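PDB 2W9X: acetylxylan esterase / glucomannan deacetylase from Cellvibrio japonicus, which removes acetyl groups from the plant cell-wall polysaccharides xylan and glucomannan, with a large preference for glucomannan. Local coordinates for residues 260-265 with 298-303. Residues are numbered along the deposited sequence; the frame is centred on the assembly and turned at random.
Sequences KTREAL and NGEIAE
The guanidinium of R262 presents an edge to the carboxylate of E300, while CD2 of L265, one helical turn on, lies 3.9 Å above one face of that guanidinium, offset toward the rim. This is the side-on form of the arginine-carboxylate pair: NE of R262 reaches OE2 of E300 at 2.9 Å, almost straight at 169°, and NH2 of R262 reaches OE1 of E300 at 2.8 Å. The two planes are turned 32° apart; both oxygens stay close to the guanidinium plane, and the turn shows at OE1. OE2 receives NE through its syn lone pair, whereas OE1 is met by NH2 on its syn side but well out of the carboxylate plane. R262 bends at chi2 (76°), and E300 stretches out straight beyond CG to meet it. In this SGNH-type hydrolase domain, the bridge ties together the first turns of helices 262-283 and 300-314, which precede and follow strand 288-294 of the parallel sheet. T261 caps the first of them, its OG1 accepting from A264 N at 3.0 Å. R262 NH1 also donates to the backbone O of T251, and H266 NE2 donates to E300 OE2, so OE2 is gripped by two donors.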
ATOM      1  N   LYS B 260      24.919 -12.586  13.986  1.00 38.48           N
ATOM      2  CA  LYS B 260      25.246 -13.960  14.374  1.00 38.47           C
ATOM      3  C   LYS B 260      24.069 -14.932  14.297  1.00 38.75           C
ATOM      4  O   LYS B 260      24.247 -16.149  14.432  1.00 38.83           O
ATOM      5  CB  LYS B 260      25.868 -13.985  15.782  1.00 38.42           C
ATOM      6  CG  LYS B 260      27.149 -13.179  15.902  1.00 38.60           C
ATOM      7  CD  LYS B 260      28.172 -13.614  14.854  1.00 40.29           C
ATOM      8  CE  LYS B 260      29.445 -12.791  14.928  1.00 41.19           C
ATOM      9  NZ  LYS B 260      30.337 -13.158  13.796  1.00 40.68           N
ATOM     10  N   THR B 261      22.869 -14.385  14.102  1.00 38.39           N
ATOM     11  CA  THR B 261      21.662 -15.168  13.879  1.00 38.32           C
ATOM     12  C   THR B 261      20.872 -14.485  12.779  1.00 38.29           C
ATOM     13  O   THR B 261      21.013 -13.273  12.562  1.00 38.36           O
ATOM     14  CB  THR B 261      20.758 -15.210  15.131  1.00 38.10           C
ATOM     15  OG1 THR B 261      20.366 -13.875  15.469  1.00 38.07           O
ATOM     16  CG2 THR B 261      21.458 -15.875  16.348  1.00 37.16           C
ATOM     17  N   ARG B 262      20.042 -15.262  12.086  1.00 38.98           N
ATOM     18  CA  ARG B 262      19.089 -14.735  11.117  1.00 39.28           C
ATOM     19  C   ARG B 262      18.118 -13.714  11.739  1.00 39.64           C
ATOM     20  O   ARG B 262      17.748 -12.728  11.096  1.00 40.35           O
ATOM     21  CB  ARG B 262      18.299 -15.879  10.473  1.00 38.86           C
ATOM     22  CG  ARG B 262      17.763 -15.547   9.089  1.00 37.76           C
ATOM     23  CD  ARG B 262      18.911 -15.605   8.067  1.00 38.67           C
ATOM     24  NE  ARG B 262      18.472 -15.238   6.717  1.00 35.10           N
ATOM     25  CZ  ARG B 262      19.291 -15.067   5.682  1.00 38.85           C
ATOM     26  NH1 ARG B 262      20.609 -15.223   5.832  1.00 35.18           N
ATOM     27  NH2 ARG B 262      18.792 -14.748   4.491  1.00 35.99           N
ATOM     28  N   GLU B 263      17.686 -13.959  12.972  1.00 40.07           N
ATOM     29  CA  GLU B 263      16.774 -13.031  13.648  1.00 40.32           C
ATOM     30  C   GLU B 263      17.460 -11.676  13.814  1.00 40.03           C
ATOM     31  O   GLU B 263      16.822 -10.639  13.649  1.00 39.56           O
ATOM     32  CB  GLU B 263      16.308 -13.589  15.005  1.00 41.33           C
ATOM     33  CG  GLU B 263      15.403 -14.824  14.914  1.00 44.31           C
ATOM     34  CD  GLU B 263      16.083 -16.052  14.283  1.00 48.98           C
ATOM     35  OE1 GLU B 263      17.263 -16.342  14.613  1.00 47.19           O
ATOM     36  OE2 GLU B 263      15.419 -16.726  13.448  1.00 52.41           O
ATOM     37  N   ALA B 264      18.767 -11.693  14.119  1.00 39.87           N
ATOM     38  CA  ALA B 264      19.550 -10.454  14.254  1.00 39.64           C
ATOM     39  C   ALA B 264      19.561  -9.633  12.975  1.00 39.40           C
ATOM     40  O   ALA B 264      19.434  -8.405  13.017  1.00 39.08           O
ATOM     41  CB  ALA B 264      20.986 -10.743  14.709  1.00 39.71           C
ATOM     42  N   LEU B 265      19.732 -10.322  11.848  1.00 39.15           N
ATOM     43  CA  LEU B 265      19.728  -9.697  10.543  1.00 38.47           C
ATOM     44  C   LEU B 265      18.358  -9.076  10.237  1.00 38.48           C
ATOM     45  O   LEU B 265      18.281  -7.921   9.795  1.00 38.26           O
ATOM     46  CB  LEU B 265      20.138 -10.726   9.474  1.00 38.15           C
ATOM     47  CG  LEU B 265      20.196 -10.272   7.998  1.00 40.24           C
ATOM     48  CD1 LEU B 265      21.215  -9.148   7.777  1.00 38.01           C
ATOM     49  CD2 LEU B 265      20.491 -11.450   7.064  1.00 38.00           C
ATOM     50  N   ASN B 298      12.160 -17.760  -0.635  1.00 37.43           N
ATOM     51  CA  ASN B 298      11.068 -18.416   0.123  1.00 37.18           C
ATOM     52  C   ASN B 298      10.124 -17.441   0.831  1.00 37.43           C
ATOM     53  O   ASN B 298       9.459 -17.804   1.822  1.00 36.75           O
ATOM     54  CB  ASN B 298      11.601 -19.447   1.137  1.00 36.96           C
ATOM     55  CG  ASN B 298      12.262 -20.658   0.485  1.00 38.81           C
ATOM     56  OD1 ASN B 298      12.387 -20.744  -0.740  1.00 38.40           O
ATOM     57  ND2 ASN B 298      12.685 -21.621   1.326  1.00 36.66           N
ATOM     58  N   GLY B 299      10.063 -16.213   0.313  1.00 37.41           N
ATOM     59  CA  GLY B 299       9.207 -15.169   0.870  1.00 37.87           C
ATOM     60  C   GLY B 299       9.847 -14.402   2.020  1.00 38.71           C
ATOM     61  O   GLY B 299       9.191 -13.548   2.633  1.00 39.10           O
ATOM     62  N   GLU B 300      11.115 -14.701   2.331  1.00 38.50           N
ATOM     63  CA  GLU B 300      11.807 -14.030   3.453  1.00 38.30           C
ATOM     64  C   GLU B 300      11.907 -12.525   3.235  1.00 38.17           C
ATOM     65  O   GLU B 300      11.717 -11.736   4.174  1.00 38.48           O
ATOM     66  CB  GLU B 300      13.201 -14.625   3.712  1.00 38.62           C
ATOM     67  CG  GLU B 300      14.000 -13.894   4.822  1.00 38.33           C
ATOM     68  CD  GLU B 300      15.324 -14.544   5.140  1.00 39.21           C
ATOM     69  OE1 GLU B 300      15.978 -15.075   4.225  1.00 39.52           O
ATOM     70  OE2 GLU B 300      15.716 -14.518   6.325  1.00 41.23           O
ATOM     71  N   ILE B 301      12.201 -12.120   2.002  1.00 37.06           N
ATOM     72  CA  ILE B 301      12.357 -10.704   1.695  1.00 36.81           C
ATOM     73  C   ILE B 301      11.026  -9.956   1.833  1.00 37.20           C
ATOM     74  O   ILE B 301      10.937  -8.936   2.542  1.00 37.03           O
ATOM     75  CB  ILE B 301      12.927 -10.461   0.283  1.00 36.70           C
ATOM     76  CG1 ILE B 301      14.283 -11.170   0.092  1.00 35.64           C
ATOM     77  CG2 ILE B 301      13.050  -8.960   0.035  1.00 35.55           C
ATOM     78  CD1 ILE B 301      14.559 -11.525  -1.422  1.00 36.93           C
ATOM     79  N   ALA B 302      10.001 -10.457   1.158  1.00 36.76           N
ATOM     80  CA  ALA B 302       8.667  -9.848   1.239  1.00 36.68           C
ATOM     81  C   ALA B 302       8.199  -9.723   2.698  1.00 37.37           C
ATOM     82  O   ALA B 302       7.616  -8.706   3.092  1.00 37.33           O
ATOM     83  CB  ALA B 302       7.657 -10.650   0.405  1.00 35.80           C
ATOM     84  N   GLU B 303       8.437 -10.759   3.503  1.00 37.52           N
ATOM     85  CA  GLU B 303       8.001 -10.729   4.895  1.00 38.17           C
ATOM     86  C   GLU B 303       8.637  -9.607   5.717  1.00 38.59           C
ATOM     87  O   GLU B 303       7.939  -8.954   6.504  1.00 37.82           O
ATOM     88  CB  GLU B 303       8.195 -12.077   5.610  1.00 38.40           C
ATOM     89  CG  GLU B 303       7.746 -11.945   7.104  1.00 41.56           C
ATOM     90  CD  GLU B 303       7.314 -13.246   7.742  1.00 46.47           C
ATOM     91  OE1 GLU B 303       6.401 -13.922   7.204  1.00 48.70           O
ATOM     92  OE2 GLU B 303       7.874 -13.580   8.804  1.00 48.29           O
TER